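Local coordinates for protein activated BY transcription factor SSRB (Salmonella enterica, PDB 2WNW) that is a two-domain protein of glycosyl hydrolase family 30, with a TIM barrel and a beta sandwich, its gene activated by the transcription factor SsrB, at residues F116-I127 with N176-I186. Residues are numbered along the deposited sequence; the frame is centred on the assembly and turned at random.
Sequences FSRDEAHLIPLI and NYLLEYRRHGI
Phe116 meets Glu180 where helix 117-122 runs at 40° to helix 176-183, their axes 11.6 Å apart at closest approach. Phe116 is the N-cap residue of its helix. Its ring takes Glu180 CG over one face, a CH-pi contact with CG 3.7 Å from the ring centroid. The carboxylate of Glu180 lies nearly parallel to that ring, the planes 7° apart. With CG anti to the backbone N and a bend at chi2, the Glu180 chain lays its CG on the ring and turns the carboxylate alongside it. Its OE1 forms a salt bridge with Arg183 NH1, while OE2 lies 2.8 Å from Glu120 OE2. Glu120 OE2 is also 3.0 Å from His184 NE2; a positive charge on that imidazole could ease the repulsion between the two carboxylates. Both segments belong to the TIM barrel, where they join neighbouring outer helices that follow strands 85-90 and 138-143. Tyr181 OH donates to Asp119 OD1 at 2.8 Å, on the anti side of the carboxylate and 34° out of its plane. Tyr102 OH is hydrogen-bonded to the same oxygen. At the start of helix 124-133, Ile124 CD1 sits over a face of the His184 imidazole, 3.9 Å from its centroid. Gly185 closes helix 167-183 in a Schellman motif. Just beyond it, Ile186 CD1 lies 3.9 Å from both Ile124 CG2 and Ile127 CG2. Ile127 CD1 meets the edge of the Tyr181 ring.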
loop_
_atom_site.group_PDB
_atom_site.type_symbol
_atom_site.label_atom_id
_atom_site.label_comp_id
_atom_site.label_asym_id
_atom_site.label_seq_id
_atom_site.Cartn_x
_atom_site.Cartn_y
_atom_site.Cartn_z
ATOM N N PHE A 116 29.859 -29.397 -19.589
ATOM C CA PHE A 116 28.450 -29.072 -19.404
ATOM C C PHE A 116 27.613 -30.342 -19.527
ATOM O O PHE A 116 26.386 -30.279 -19.570
ATOM C CB PHE A 116 27.995 -28.072 -20.467
ATOM C CG PHE A 116 28.607 -26.710 -20.325
ATOM C CD1 PHE A 116 28.114 -25.807 -19.392
ATOM C CD2 PHE A 116 29.679 -26.330 -21.125
ATOM C CE1 PHE A 116 28.679 -24.541 -19.258
ATOM C CE2 PHE A 116 30.252 -25.064 -20.996
ATOM C CZ PHE A 116 29.749 -24.169 -20.061
ATOM N N SER A 117 28.279 -31.492 -19.583
ATOM C CA SER A 117 27.579 -32.766 -19.729
ATOM C C SER A 117 26.482 -32.959 -18.685
ATOM O O SER A 117 25.405 -33.473 -18.989
ATOM C CB SER A 117 28.576 -33.929 -19.664
ATOM O OG SER A 117 29.247 -33.962 -18.417
ATOM N N ARG A 118 26.752 -32.536 -17.457
ATOM C CA ARG A 118 25.779 -32.678 -16.387
ATOM C C ARG A 118 24.504 -31.881 -16.666
ATOM O O ARG A 118 23.394 -32.390 -16.488
ATOM C CB ARG A 118 26.402 -32.245 -15.064
ATOM C CG ARG A 118 25.528 -32.523 -13.873
ATOM C CD ARG A 118 26.369 -32.819 -12.651
ATOM N NE ARG A 118 25.550 -32.895 -11.447
ATOM C CZ ARG A 118 26.007 -33.271 -10.259
ATOM N NH1 ARG A 118 27.282 -33.616 -10.117
ATOM N NH2 ARG A 118 25.196 -33.281 -9.210
ATOM N N ASP A 119 24.654 -30.633 -17.105
ATOM C CA ASP A 119 23.487 -29.819 -17.422
ATOM C C ASP A 119 22.772 -30.396 -18.643
ATOM O O ASP A 119 21.547 -30.316 -18.750
ATOM C CB ASP A 119 23.885 -28.368 -17.722
ATOM C CG ASP A 119 24.234 -27.580 -16.469
ATOM O OD1 ASP A 119 24.156 -26.335 -16.518
ATOM O OD2 ASP A 119 24.590 -28.195 -15.442
ATOM N N GLU A 120 23.539 -30.978 -19.562
ATOM C CA GLU A 120 22.963 -31.549 -20.776
ATOM C C GLU A 120 22.056 -32.739 -20.489
ATOM O O GLU A 120 21.099 -32.994 -21.218
ATOM C CB GLU A 120 24.078 -31.962 -21.747
ATOM C CG GLU A 120 25.018 -30.817 -22.095
ATOM C CD GLU A 120 26.060 -31.182 -23.137
ATOM O OE1 GLU A 120 26.589 -32.310 -23.087
ATOM O OE2 GLU A 120 26.361 -30.325 -23.994
ATOM N N ALA A 121 22.344 -33.460 -19.417
ATOM C CA ALA A 121 21.541 -34.622 -19.075
ATOM C C ALA A 121 20.411 -34.321 -18.092
ATOM O O ALA A 121 19.338 -34.918 -18.174
ATOM C CB ALA A 121 22.438 -35.713 -18.509
ATOM N N HIS A 122 20.647 -33.384 -17.179
ATOM C CA HIS A 122 19.662 -33.066 -16.149
ATOM C C HIS A 122 18.793 -31.824 -16.328
ATOM O O HIS A 122 17.649 -31.799 -15.870
ATOM C CB HIS A 122 20.374 -32.978 -14.799
ATOM C CG HIS A 122 21.048 -34.251 -14.391
ATOM N ND1 HIS A 122 21.984 -34.306 -13.383
ATOM C CD2 HIS A 122 20.911 -35.518 -14.847
ATOM C CE1 HIS A 122 22.396 -35.553 -13.233
ATOM N NE2 HIS A 122 21.759 -36.309 -14.110
ATOM N N LEU A 123 19.323 -30.798 -16.984
ATOM C CA LEU A 123 18.571 -29.561 -17.164
ATOM C C LEU A 123 18.014 -29.311 -18.554
ATOM O O LEU A 123 16.834 -29.011 -18.709
ATOM C CB LEU A 123 19.435 -28.361 -16.765
ATOM C CG LEU A 123 19.627 -28.115 -15.270
ATOM C CD1 LEU A 123 20.778 -27.156 -15.045
ATOM C CD2 LEU A 123 18.339 -27.557 -14.686
ATOM N N ILE A 124 18.868 -29.431 -19.564
ATOM C CA ILE A 124 18.462 -29.161 -20.934
ATOM C C ILE A 124 17.233 -29.917 -21.445
ATOM O O ILE A 124 16.428 -29.352 -22.187
ATOM C CB ILE A 124 19.669 -29.341 -21.887
ATOM C CG1 ILE A 124 20.745 -28.313 -21.506
ATOM C CG2 ILE A 124 19.245 -29.146 -23.339
ATOM C CD1 ILE A 124 21.940 -28.268 -22.434
ATOM N N PRO A 125 17.064 -31.196 -21.064
ATOM C CA PRO A 125 15.878 -31.916 -21.551
ATOM C C PRO A 125 14.576 -31.245 -21.094
ATOM O O PRO A 125 13.657 -31.039 -21.888
ATOM C CB PRO A 125 16.058 -33.309 -20.952
ATOM C CG PRO A 125 17.547 -33.471 -20.958
ATOM C CD PRO A 125 18.009 -32.125 -20.421
ATOM N N LEU A 126 14.506 -30.903 -19.812
ATOM C CA LEU A 126 13.320 -30.248 -19.254
ATOM C C LEU A 126 13.096 -28.895 -19.935
ATOM O O LEU A 126 12.002 -28.606 -20.429
ATOM C CB LEU A 126 13.502 -30.019 -17.750
ATOM C CG LEU A 126 12.272 -29.988 -16.832
ATOM C CD1 LEU A 126 12.664 -29.295 -15.536
ATOM C CD2 LEU A 126 11.103 -29.274 -17.488
ATOM N N ILE A 127 14.138 -28.067 -19.955
ATOM C CA ILE A 127 14.052 -26.742 -20.566
ATOM C C ILE A 127 13.639 -26.817 -22.033
ATOM O O ILE A 127 12.782 -26.054 -22.484
ATOM C CB ILE A 127 15.399 -25.992 -20.469
ATOM C CG1 ILE A 127 15.786 -25.808 -19.000
ATOM C CG2 ILE A 127 15.287 -24.633 -21.143
ATOM C CD1 ILE A 127 17.192 -25.285 -18.801
ATOM N N ASN A 176 30.611 -18.691 -21.610
ATOM C CA ASN A 176 30.599 -20.022 -22.211
ATOM C C ASN A 176 29.325 -20.781 -21.861
ATOM O O ASN A 176 28.844 -21.604 -22.642
ATOM C CB ASN A 176 31.836 -20.822 -21.801
ATOM C CG ASN A 176 33.024 -20.534 -22.697
ATOM O OD1 ASN A 176 33.903 -19.745 -22.356
ATOM N ND2 ASN A 176 33.038 -21.160 -23.870
ATOM N N TYR A 177 28.784 -20.500 -20.681
ATOM C CA TYR A 177 27.532 -21.110 -20.252
ATOM C C TYR A 177 26.471 -20.660 -21.262
ATOM O O TYR A 177 25.693 -21.469 -21.771
ATOM C CB TYR A 177 27.166 -20.606 -18.848
ATOM C CG TYR A 177 25.709 -20.790 -18.469
ATOM C CD1 TYR A 177 25.254 -21.985 -17.914
ATOM C CD2 TYR A 177 24.786 -19.761 -18.669
ATOM C CE1 TYR A 177 23.915 -22.152 -17.561
ATOM C CE2 TYR A 177 23.445 -19.918 -18.322
ATOM C CZ TYR A 177 23.018 -21.113 -17.769
ATOM O OH TYR A 177 21.702 -21.264 -17.413
ATOM N N LEU A 178 26.456 -19.361 -21.555
ATOM C CA LEU A 178 25.496 -18.803 -22.503
ATOM C C LEU A 178 25.671 -19.383 -23.909
ATOM O O LEU A 178 24.689 -19.691 -24.581
ATOM C CB LEU A 178 25.617 -17.276 -22.549
ATOM C CG LEU A 178 25.203 -16.507 -21.287
ATOM C CD1 LEU A 178 25.513 -15.026 -21.457
ATOM C CD2 LEU A 178 23.716 -16.715 -21.021
ATOM N N LEU A 179 26.918 -19.527 -24.353
ATOM C CA LEU A 179 27.186 -20.087 -25.678
ATOM C C LEU A 179 26.763 -21.552 -25.725
ATOM O O LEU A 179 26.181 -22.014 -26.709
ATOM C CB LEU A 179 28.673 -19.966 -26.014
ATOM C CG LEU A 179 29.191 -18.532 -26.129
ATOM C CD1 LEU A 179 30.690 -18.543 -26.348
ATOM C CD2 LEU A 179 28.478 -17.826 -27.275
ATOM N N GLU A 180 27.064 -22.276 -24.652
ATOM C CA GLU A 180 26.708 -23.689 -24.536
ATOM C C GLU A 180 25.196 -23.870 -24.682
ATOM O O GLU A 180 24.730 -24.695 -25.470
ATOM C CB GLU A 180 27.180 -24.222 -23.179
ATOM C CG GLU A 180 26.496 -25.493 -22.682
ATOM C CD GLU A 180 26.672 -26.680 -23.611
ATOM O OE1 GLU A 180 27.645 -26.703 -24.394
ATOM O OE2 GLU A 180 25.833 -27.606 -23.542
ATOM N N TYR A 181 24.429 -23.092 -23.927
ATOM C CA TYR A 181 22.979 -23.189 -24.002
ATOM C C TYR A 181 22.433 -22.753 -25.362
ATOM O O TYR A 181 21.480 -23.346 -25.867
ATOM C CB TYR A 181 22.332 -22.381 -22.870
ATOM C CG TYR A 181 22.238 -23.156 -21.567
ATOM C CD1 TYR A 181 21.022 -23.293 -20.899
ATOM C CD2 TYR A 181 23.357 -23.793 -21.028
ATOM C CE1 TYR A 181 20.920 -24.052 -19.728
ATOM C CE2 TYR A 181 23.267 -24.552 -19.863
ATOM C CZ TYR A 181 22.047 -24.679 -19.218
ATOM O OH TYR A 181 21.955 -25.437 -18.073
ATOM N N ARG A 182 23.037 -21.735 -25.969
ATOM C CA ARG A 182 22.567 -21.278 -27.272
ATOM C C ARG A 182 22.752 -22.381 -28.317
ATOM O O ARG A 182 21.943 -22.520 -29.237
ATOM C CB ARG A 182 23.309 -20.006 -27.702
ATOM C CG ARG A 182 22.706 -19.354 -28.940
ATOM C CD ARG A 182 23.117 -17.892 -29.083
ATOM N NE ARG A 182 24.543 -17.723 -29.341
ATOM C CZ ARG A 182 25.131 -16.541 -29.507
ATOM N NH1 ARG A 182 24.412 -15.428 -29.439
ATOM N NH2 ARG A 182 26.433 -16.470 -29.744
ATOM N N ARG A 183 23.814 -23.166 -28.170
ATOM C CA ARG A 183 24.084 -24.267 -29.092
ATOM C C ARG A 183 22.984 -25.321 -29.020
ATOM O O ARG A 183 22.734 -26.034 -29.991
ATOM C CB ARG A 183 25.419 -24.930 -28.761
ATOM C CG ARG A 183 26.640 -24.275 -29.380
ATOM C CD ARG A 183 27.888 -24.952 -28.851
ATOM N NE ARG A 183 27.738 -26.405 -28.872
ATOM C CZ ARG A 183 28.230 -27.219 -27.943
ATOM N NH1 ARG A 183 28.906 -26.719 -26.915
ATOM N NH2 ARG A 183 28.034 -28.528 -28.032
ATOM N N HIS A 184 22.336 -25.420 -27.862
ATOM C CA HIS A 184 21.263 -26.387 -27.660
ATOM C C HIS A 184 19.891 -25.748 -27.858
ATOM O O HIS A 184 18.874 -26.275 -27.402
ATOM C CB HIS A 184 21.373 -27.000 -26.261
ATOM C CG HIS A 184 22.583 -27.865 -26.080
ATOM N ND1 HIS A 184 22.545 -29.237 -26.217
ATOM C CD2 HIS A 184 23.872 -27.551 -25.814
ATOM C CE1 HIS A 184 23.760 -29.729 -26.043
ATOM N NE2 HIS A 184 24.583 -28.727 -25.798
ATOM N N GLY A 185 19.874 -24.608 -28.541
ATOM C CA GLY A 185 18.631 -23.908 -28.813
ATOM C C GLY A 185 18.007 -23.188 -27.631
ATOM O O GLY A 185 16.809 -22.911 -27.640
ATOM N N ILE A 186 18.803 -22.875 -26.615
ATOM C CA ILE A 186 18.281 -22.187 -25.437
ATOM C C ILE A 186 18.886 -20.791 -25.315
ATOM O O ILE A 186 20.078 -20.638 -25.027
ATOM C CB ILE A 186 18.583 -22.981 -24.150
ATOM C CG1 ILE A 186 18.063 -24.414 -24.294
ATOM C CG2 ILE A 186 17.925 -22.305 -22.951
ATOM C CD1 ILE A 186 18.491 -25.342 -23.170
#